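Local atomic coordinates of ADP-ribosylation factor-binding protein GGA2 (Saccharomyces cerevisiae, PDB entry 3MNM), a protein that may help regulate membrane traffic through the trans-Golgi network, binds ARF1 and ARF2, and ends in the GAE domain described here. Residues 43-48 against 106-111; 48-53 against 101-106. One frame throughout, in Å; residues are numbered along the deposited sequence. Where two conformers were deposited one is given.

Interaction 1 of 2, residues 43-48 against 106-111; sequences SSSPIS and SVNSTQ
Ser48 and Ser106 face each other as an antiparallel hydrogen-bonded pair, with Ser48 N donating to Ser106 O at 2.9 Å and Ser106 N returning a bond to Ser48 O. Ile47 still lies close to Val107, its CA making a CA-H...O contact with Ser106 O at 3.3 Å; beyond it the chains spread, and two waters link them. One molecule donates to Pro46 O and accepts from Asn108 N, 2.8 Å away; a second donates to Pro46 O and lies within hydrogen-bonding distance of Ser48 OG. On the buried side, Val107 packs against the loop 43-48. Its CG2, anti to the backbone N, meets Ser43 OG at 3.7 Å and, more loosely, CG1 of Ile47. The Ser43 hydroxyl is set by an ST turn: it accepts from Ser45 N at 3.1 Å, with an N-H...O angle of 157°. Were Ser43 replaced by an alanine, Ser45 N would probably be left without this acceptor, and the turn would be freer to move. The contact lies at one end of one antiparallel sheet of the immunoglobulin-like beta sandwich of the GAE domain, where strands 100-107 and 110-117 are joined by a tight hairpin. Within that hairpin Val107 O accepts from both the backbone N and OG1 of Thr110, the hydroxyl lying 2.8 Å away, nearly along the C=O axis. On the other face, CB of Ser106 lies beside Ser48 OG at 3.4 Å. Ser106 OG, turned beside its own backbone N (chi1 -46°), donates to Gln111 OE1 at 2.9 Å, in the carbonyl plane and on a lone pair. Asn41 also ties the loop together, through Ser43 N and Ser45 O.

Interaction 2 of 2, residues 48-53 against 101-106; sequences SNLVFL and WKVNYS
Just past Ser48, the side chain of Asn49 reaches across to Ser106, its ND2 donating to OG at 2.9 Å along a bent path (144°), the hydroxyl lying 24° out of the amide plane. Asn49 occupies a beta bulge, and the register shifts by one residue before Val51. Leu50, with CG anti to the backbone N (chi1 -169°), sets CG against CG2 of Val103 at 3.7 Å, while its CB touches CB of Tyr105. Val51 resumes regular pairing: its N and O bond to Asn104 O and N, and a water bridges Val51 O to Asn104 OD1. The ladder joins strands 50-55 and 100-107, neighbours in one sheet of the beta sandwich, and its Phe52, Val103 and Trp101 side chains are buried. The Phe52 ring presents its edge to CB of Val103, 4.0 Å from CD2, and its CE2 lies 3.9 Å from CB of Trp101; Phe39 meets the same ring edge-to-face. Leu53 pairs with Lys102, Leu53 N donating to Lys102 O at 2.8 Å, nearly straight. On the face of Val51 and Leu53, Asn104 ND2 hydrogen-bonds to Glu113 of strand 110-117.

How the interactions relate
Interactions 1 and 2 follow one another along strand 100-107, their centres 11 Å apart, and share Ser48 and Ser106. In the chain, interaction 2 is nested inside the loop closed by interaction 1: strand 47-48 leads, through the corner at Asn49, into strand 50-55. They also touch directly, Ile47 CG2 lying 3.7 Å from Tyr105 CD2. Strand 100-107 thus pairs with 47-48 and 50-55 in succession, and also with strand 110-117, in one sheet of the GAE domain. Interaction 1 forms the end of this sheet and interaction 2 the part nearer the domain centre; together they carry the pairing of strand 100-107 across the corner at Asn49.

Interaction 1 of 2, residues 43-48 against 106-111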
ATOM      1  N   SER A  43      10.334  -2.801 -12.433  1.00 16.32           N
ATOM      2  CA  SER A  43      10.459  -3.287 -13.794  1.00 15.51           C
ATOM      3  C   SER A  43      10.965  -2.156 -14.692  1.00 17.40           C
ATOM      4  O   SER A  43      10.721  -0.996 -14.402  1.00 15.17           O
ATOM      5  CB  SER A  43       9.102  -3.765 -14.313  1.00 17.38           C
ATOM      6  OG  SER A  43       9.203  -4.215 -15.659  1.00 20.50           O
ATOM      7  N   SER A  44      11.684  -2.486 -15.761  1.00 18.15           N
ATOM      8  CA  SER A  44      12.097  -1.476 -16.732  0.52 21.22           C
ATOM      9  C   SER A  44      10.911  -1.068 -17.598  1.00 21.16           C
ATOM     10  O   SER A  44      10.941  -0.035 -18.271  1.00 22.94           O
ATOM     11  CB  SER A  44      13.237  -1.993 -17.615  0.52 23.39           C
ATOM     12  OG  SER A  44      12.818  -3.096 -18.401  0.52 25.64           O
ATOM     13  N   SER A  45       9.869  -1.893 -17.577  1.00 17.03           N
ATOM     14  CA  SER A  45       8.669  -1.653 -18.371  0.63 21.81           C
ATOM     15  C   SER A  45       7.585  -1.004 -17.514  1.00 18.22           C
ATOM     16  O   SER A  45       7.601  -1.112 -16.292  1.00 14.94           O
ATOM     17  CB  SER A  45       8.166  -2.965 -18.978  0.63 22.04           C
ATOM     18  OG  SER A  45       9.129  -3.520 -19.862  0.63 25.84           O
ATOM     19  N   PRO A  46       6.623  -0.323 -18.154  1.00 14.02           N
ATOM     20  CA  PRO A  46       5.608   0.324 -17.311  1.00 12.55           C
ATOM     21  C   PRO A  46       4.644  -0.646 -16.662  1.00 13.15           C
ATOM     22  O   PRO A  46       4.331  -1.691 -17.218  1.00 14.16           O
ATOM     23  CB  PRO A  46       4.822   1.207 -18.290  1.00 14.98           C
ATOM     24  CG  PRO A  46       5.483   1.062 -19.617  1.00 23.90           C
ATOM     25  CD  PRO A  46       6.389  -0.116 -19.594  1.00 19.53           C
ATOM     26  N   ILE A  47       4.174  -0.261 -15.487  1.00 13.47           N
ATOM     27  CA  ILE A  47       3.093  -0.973 -14.813  1.00 10.42           C
ATOM     28  C   ILE A  47       1.801  -0.202 -15.051  1.00 12.16           C
ATOM     29  O   ILE A  47       1.768   1.008 -14.897  1.00 14.38           O
ATOM     30  CB  ILE A  47       3.358  -1.085 -13.308  1.00 16.07           C
ATOM     31  CG1 ILE A  47       4.440  -2.139 -13.056  1.00 16.36           C
ATOM     32  CG2 ILE A  47       2.066  -1.458 -12.551  1.00 15.86           C
ATOM     33  CD1 ILE A  47       4.794  -2.334 -11.572  1.00 15.81           C
ATOM     34  N   SER A  48       0.742  -0.907 -15.429  1.00 12.16           N
ATOM     35  CA  SER A  48      -0.536  -0.235 -15.682  1.00 15.10           C
ATOM     36  C   SER A  48      -1.671  -0.964 -14.978  1.00 13.32           C
ATOM     37  O   SER A  48      -1.466  -2.041 -14.422  1.00 13.60           O
ATOM     38  CB  SER A  48      -0.808  -0.173 -17.189  1.00 17.18           C
ATOM     39  OG  SER A  48      -0.830  -1.463 -17.761  1.00 17.55           O
ATOM     40  N   SER A 106      -0.884  -4.787 -14.525  1.00 10.83           N
ATOM     41  CA  SER A 106      -0.365  -5.325 -15.778  0.70 15.55           C
ATOM     42  C   SER A 106       1.093  -4.906 -15.963  1.00 15.53           C
ATOM     43  O   SER A 106       1.447  -3.761 -15.671  1.00 13.96           O
ATOM     44  CB  SER A 106      -1.186  -4.777 -16.957  0.70 14.74           C
ATOM     45  OG  SER A 106      -2.579  -4.854 -16.714  0.70 12.33           O
ATOM     46  N   VAL A 107       1.927  -5.814 -16.463  1.00 16.57           N
ATOM     47  CA  VAL A 107       3.314  -5.486 -16.800  1.00 17.24           C
ATOM     48  C   VAL A 107       3.796  -6.471 -17.871  1.00 17.90           C
ATOM     49  O   VAL A 107       3.455  -7.652 -17.833  1.00 22.23           O
ATOM     50  CB  VAL A 107       4.245  -5.505 -15.555  1.00 22.55           C
ATOM     51  CG1 VAL A 107       4.358  -6.915 -14.981  1.00 19.88           C
ATOM     52  CG2 VAL A 107       5.628  -4.959 -15.901  1.00 23.44           C
ATOM     53  N   ASN A 108       4.552  -5.979 -18.851  1.00 23.53           N
ATOM     54  CA  ASN A 108       5.002  -6.838 -19.958  1.00 29.41           C
ATOM     55  C   ASN A 108       3.864  -7.568 -20.697  1.00 31.35           C
ATOM     56  O   ASN A 108       4.025  -8.708 -21.133  1.00 34.37           O
ATOM     57  CB  ASN A 108       6.014  -7.873 -19.453  1.00 31.67           C
ATOM     58  CG  ASN A 108       7.217  -7.242 -18.776  1.00 30.87           C
ATOM     59  OD1 ASN A 108       7.869  -6.362 -19.337  1.00 37.93           O
ATOM     60  ND2 ASN A 108       7.529  -7.707 -17.569  1.00 35.13           N
ATOM     61  N   SER A 109       2.715  -6.915 -20.833  1.00 24.90           N
ATOM     62  CA  SER A 109       1.522  -7.543 -21.407  1.00 27.00           C
ATOM     63  C   SER A 109       1.119  -8.872 -20.750  1.00 31.66           C
ATOM     64  O   SER A 109       0.583  -9.767 -21.410  1.00 33.11           O
ATOM     65  CB  SER A 109       1.657  -7.710 -22.928  1.00 37.86           C
ATOM     66  OG  SER A 109       1.638  -6.449 -23.580  1.00 45.00           O
ATOM     67  N   THR A 110       1.370  -8.992 -19.449  1.00 24.88           N
ATOM     68  CA  THR A 110       0.855 -10.113 -18.668  1.00 21.96           C
ATOM     69  C   THR A 110       0.158  -9.532 -17.444  1.00 18.53           C
ATOM     70  O   THR A 110       0.330  -8.352 -17.139  1.00 18.93           O
ATOM     71  CB  THR A 110       1.972 -11.064 -18.207  1.00 31.64           C
ATOM     72  OG1 THR A 110       2.844 -10.376 -17.302  1.00 26.55           O
ATOM     73  CG2 THR A 110       2.776 -11.569 -19.404  1.00 31.18           C
ATOM     74  N   GLN A 111      -0.625 -10.349 -16.749  1.00 18.45           N
ATOM     75  CA  GLN A 111      -1.372  -9.867 -15.594  1.00 14.38           C
ATOM     76  C   GLN A 111      -0.743 -10.409 -14.315  1.00 21.14           C
ATOM     77  O   GLN A 111      -0.488 -11.606 -14.203  1.00 22.83           O
ATOM     78  CB  GLN A 111      -2.839 -10.270 -15.688  1.00 17.43           C
ATOM     79  CG  GLN A 111      -3.480  -9.910 -17.034  1.00 24.94           C
ATOM     80  CD  GLN A 111      -3.271  -8.453 -17.396  1.00 23.32           C
ATOM     81  OE1 GLN A 111      -3.458  -7.568 -16.561  1.00 20.08           O
ATOM     82  NE2 GLN A 111      -2.857  -8.194 -18.638  1.00 25.98           N
TER
HETATM   83  O   HOH W   1       1.843  -2.042 -18.608  1.00 17.75           O
HETATM   84  O   HOH W   2       4.980  -3.246 -19.414  1.00 22.84           O

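Interaction 2 of 2, residues 48-53 against 101-106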
ATOM      1  N   SER A  48       0.742  -0.907 -15.429  1.00 12.16           N
ATOM      2  CA  SER A  48      -0.536  -0.235 -15.682  1.00 15.10           C
ATOM      3  C   SER A  48      -1.671  -0.964 -14.978  1.00 13.32           C
ATOM      4  O   SER A  48      -1.466  -2.041 -14.422  1.00 13.60           O
ATOM      5  CB  SER A  48      -0.808  -0.173 -17.189  1.00 17.18           C
ATOM      6  OG  SER A  48      -0.830  -1.463 -17.761  1.00 17.55           O
ATOM      7  N   ASN A  49      -2.860  -0.367 -15.017  1.00  9.07           N
ATOM      8  CA  ASN A  49      -4.052  -0.985 -14.467  1.00  9.86           C
ATOM      9  C   ASN A  49      -3.868  -1.392 -13.003  1.00  9.71           C
ATOM     10  O   ASN A  49      -4.434  -2.385 -12.583  1.00 11.52           O
ATOM     11  CB  ASN A  49      -4.429  -2.218 -15.297  1.00 10.06           C
ATOM     12  CG  ASN A  49      -4.670  -1.879 -16.762  1.00 13.85           C
ATOM     13  OD1 ASN A  49      -5.035  -0.755 -17.092  1.00 12.98           O
ATOM     14  ND2 ASN A  49      -4.486  -2.858 -17.635  1.00 15.91           N
ATOM     15  N   LEU A  50      -3.108  -0.614 -12.232  1.00  8.89           N
ATOM     16  CA  LEU A  50      -2.803  -1.033 -10.852  1.00  9.39           C
ATOM     17  C   LEU A  50      -3.993  -0.776  -9.926  1.00  9.54           C
ATOM     18  O   LEU A  50      -4.469   0.358  -9.785  1.00 10.58           O
ATOM     19  CB  LEU A  50      -1.518  -0.348 -10.326  1.00  9.43           C
ATOM     20  CG  LEU A  50      -1.028  -0.961  -8.989  1.00  9.22           C
ATOM     21  CD1 LEU A  50       0.508  -0.952  -8.974  1.00 11.73           C
ATOM     22  CD2 LEU A  50      -1.613  -0.176  -7.825  1.00  9.93           C
ATOM     23  N   VAL A  51      -4.455  -1.846  -9.277  1.00  9.55           N
ATOM     24  CA  VAL A  51      -5.611  -1.804  -8.397  1.00  8.31           C
ATOM     25  C   VAL A  51      -5.170  -2.355  -7.043  1.00  9.61           C
ATOM     26  O   VAL A  51      -4.757  -3.504  -6.955  1.00 10.32           O
ATOM     27  CB  VAL A  51      -6.746  -2.673  -8.975  1.00  9.71           C
ATOM     28  CG1 VAL A  51      -7.928  -2.724  -8.025  1.00  9.57           C
ATOM     29  CG2 VAL A  51      -7.199  -2.107 -10.338  1.00 11.60           C
ATOM     30  N   PHE A  52      -5.228  -1.515  -6.015  1.00  9.52           N
ATOM     31  CA  PHE A  52      -4.778  -1.898  -4.669  1.00  8.71           C
ATOM     32  C   PHE A  52      -5.963  -1.978  -3.718  1.00 10.57           C
ATOM     33  O   PHE A  52      -6.774  -1.042  -3.621  1.00  9.96           O
ATOM     34  CB  PHE A  52      -3.790  -0.853  -4.153  1.00 11.17           C
ATOM     35  CG  PHE A  52      -3.170  -1.198  -2.820  1.00 10.21           C
ATOM     36  CD1 PHE A  52      -3.392  -0.386  -1.714  1.00 11.31           C
ATOM     37  CD2 PHE A  52      -2.333  -2.304  -2.697  1.00 11.51           C
ATOM     38  CE1 PHE A  52      -2.799  -0.672  -0.491  1.00 10.70           C
ATOM     39  CE2 PHE A  52      -1.748  -2.603  -1.476  1.00 11.70           C
ATOM     40  CZ  PHE A  52      -1.975  -1.783  -0.374  1.00 10.57           C
ATOM     41  N   LEU A  53      -6.047  -3.096  -2.995  1.00  9.65           N
ATOM     42  CA  LEU A  53      -7.122  -3.317  -2.029  1.00 10.01           C
ATOM     43  C   LEU A  53      -6.518  -3.529  -0.645  1.00 10.87           C
ATOM     44  O   LEU A  53      -5.621  -4.356  -0.482  1.00 13.43           O
ATOM     45  CB  LEU A  53      -7.930  -4.566  -2.427  1.00 10.57           C
ATOM     46  CG  LEU A  53      -9.143  -4.914  -1.569  1.00 12.65           C
ATOM     47  CD1 LEU A  53     -10.221  -3.828  -1.668  1.00 14.44           C
ATOM     48  CD2 LEU A  53      -9.712  -6.274  -2.010  1.00 14.60           C
ATOM     49  N   TRP A 101      -3.795  -7.131   2.285  1.00 13.47           N
ATOM     50  CA  TRP A 101      -3.715  -6.296   1.074  1.00  9.95           C
ATOM     51  C   TRP A 101      -3.637  -7.170  -0.171  1.00 13.61           C
ATOM     52  O   TRP A 101      -3.223  -8.328  -0.126  1.00 13.30           O
ATOM     53  CB  TRP A 101      -2.532  -5.318   1.146  1.00 11.03           C
ATOM     54  CG  TRP A 101      -1.195  -6.005   1.274  1.00 10.88           C
ATOM     55  CD1 TRP A 101      -0.519  -6.308   2.439  1.00 10.91           C
ATOM     56  CD2 TRP A 101      -0.386  -6.496   0.200  1.00  9.90           C
ATOM     57  NE1 TRP A 101       0.662  -6.951   2.139  1.00 12.66           N
ATOM     58  CE2 TRP A 101       0.770  -7.073   0.775  1.00 12.24           C
ATOM     59  CE3 TRP A 101      -0.521  -6.497  -1.198  1.00 11.68           C
ATOM     60  CZ2 TRP A 101       1.769  -7.669   0.002  1.00 14.88           C
ATOM     61  CZ3 TRP A 101       0.485  -7.077  -1.966  1.00 12.46           C
ATOM     62  CH2 TRP A 101       1.615  -7.658  -1.361  1.00 14.10           C
ATOM     63  N   LYS A 102      -4.055  -6.604  -1.296  1.00 12.21           N
ATOM     64  CA  LYS A 102      -3.986  -7.296  -2.564  1.00 10.69           C
ATOM     65  C   LYS A 102      -3.688  -6.244  -3.612  1.00 12.55           C
ATOM     66  O   LYS A 102      -4.207  -5.132  -3.538  1.00 12.93           O
ATOM     67  CB  LYS A 102      -5.328  -7.962  -2.884  1.00 11.75           C
ATOM     68  CG  LYS A 102      -5.364  -8.633  -4.213  1.00 17.53           C
ATOM     69  CD  LYS A 102      -6.657  -9.415  -4.387  1.00 24.96           C
ATOM     70  CE  LYS A 102      -6.731 -10.056  -5.764  1.00 30.98           C
ATOM     71  NZ  LYS A 102      -8.006 -10.794  -5.969  1.00 41.12           N
ATOM     72  N   VAL A 103      -2.854  -6.593  -4.579  1.00  9.86           N
ATOM     73  CA  VAL A 103      -2.622  -5.706  -5.709  1.00  9.83           C
ATOM     74  C   VAL A 103      -2.709  -6.502  -7.012  1.00 11.76           C
ATOM     75  O   VAL A 103      -2.224  -7.631  -7.109  1.00 11.65           O
ATOM     76  CB  VAL A 103      -1.271  -4.938  -5.578  1.00  9.06           C
ATOM     77  CG1 VAL A 103      -0.079  -5.872  -5.780  1.00  9.35           C
ATOM     78  CG2 VAL A 103      -1.218  -3.753  -6.562  1.00 10.64           C
ATOM     79  N   ASN A 104      -3.376  -5.917  -8.002  1.00  7.87           N
ATOM     80  CA  ASN A 104      -3.454  -6.500  -9.339  1.00  7.99           C
ATOM     81  C   ASN A 104      -2.961  -5.431 -10.289  1.00  9.87           C
ATOM     82  O   ASN A 104      -3.287  -4.261 -10.109  1.00 10.22           O
ATOM     83  CB  ASN A 104      -4.908  -6.841  -9.699  1.00 12.03           C
ATOM     84  CG  ASN A 104      -5.424  -8.036  -8.945  1.00 12.16           C
ATOM     85  OD1 ASN A 104      -5.848  -7.909  -7.800  1.00 14.14           O
ATOM     86  ND2 ASN A 104      -5.372  -9.215  -9.572  1.00 13.78           N
ATOM     87  N   TYR A 105      -2.160  -5.819 -11.270  1.00  9.76           N
ATOM     88  CA  TYR A 105      -1.643  -4.852 -12.229  1.00 14.56           C
ATOM     89  C   TYR A 105      -1.183  -5.565 -13.488  1.00 13.79           C
ATOM     90  O   TYR A 105      -1.102  -6.798 -13.531  1.00 13.17           O
ATOM     91  CB  TYR A 105      -0.492  -4.038 -11.615  1.00 10.49           C
ATOM     92  CG  TYR A 105       0.689  -4.870 -11.162  1.00 11.31           C
ATOM     93  CD1 TYR A 105       0.739  -5.387  -9.867  1.00 12.67           C
ATOM     94  CD2 TYR A 105       1.756  -5.133 -12.018  1.00 14.06           C
ATOM     95  CE1 TYR A 105       1.812  -6.153  -9.441  1.00 13.50           C
ATOM     96  CE2 TYR A 105       2.843  -5.896 -11.594  1.00 17.77           C
ATOM     97  CZ  TYR A 105       2.863  -6.399 -10.305  1.00 20.60           C
ATOM     98  OH  TYR A 105       3.930  -7.168  -9.885  1.00 17.14           O
ATOM     99  N   SER A 106      -0.884  -4.787 -14.525  1.00 10.83           N
ATOM    100  CA  SER A 106      -0.365  -5.325 -15.778  0.70 15.55           C
ATOM    101  C   SER A 106       1.093  -4.906 -15.963  1.00 15.53           C
ATOM    102  O   SER A 106       1.447  -3.761 -15.671  1.00 13.96           O
ATOM    103  CB  SER A 106      -1.186  -4.777 -16.957  0.70 14.74           C
ATOM    104  OG  SER A 106      -2.579  -4.854 -16.714  0.70 12.33           O
TER
HETATM  105  O   HOH W   1       1.843  -2.042 -18.608  1.00 17.75           O
HETATM  106  O   HOH W   3      -6.735  -5.758  -6.291  1.00 13.84           O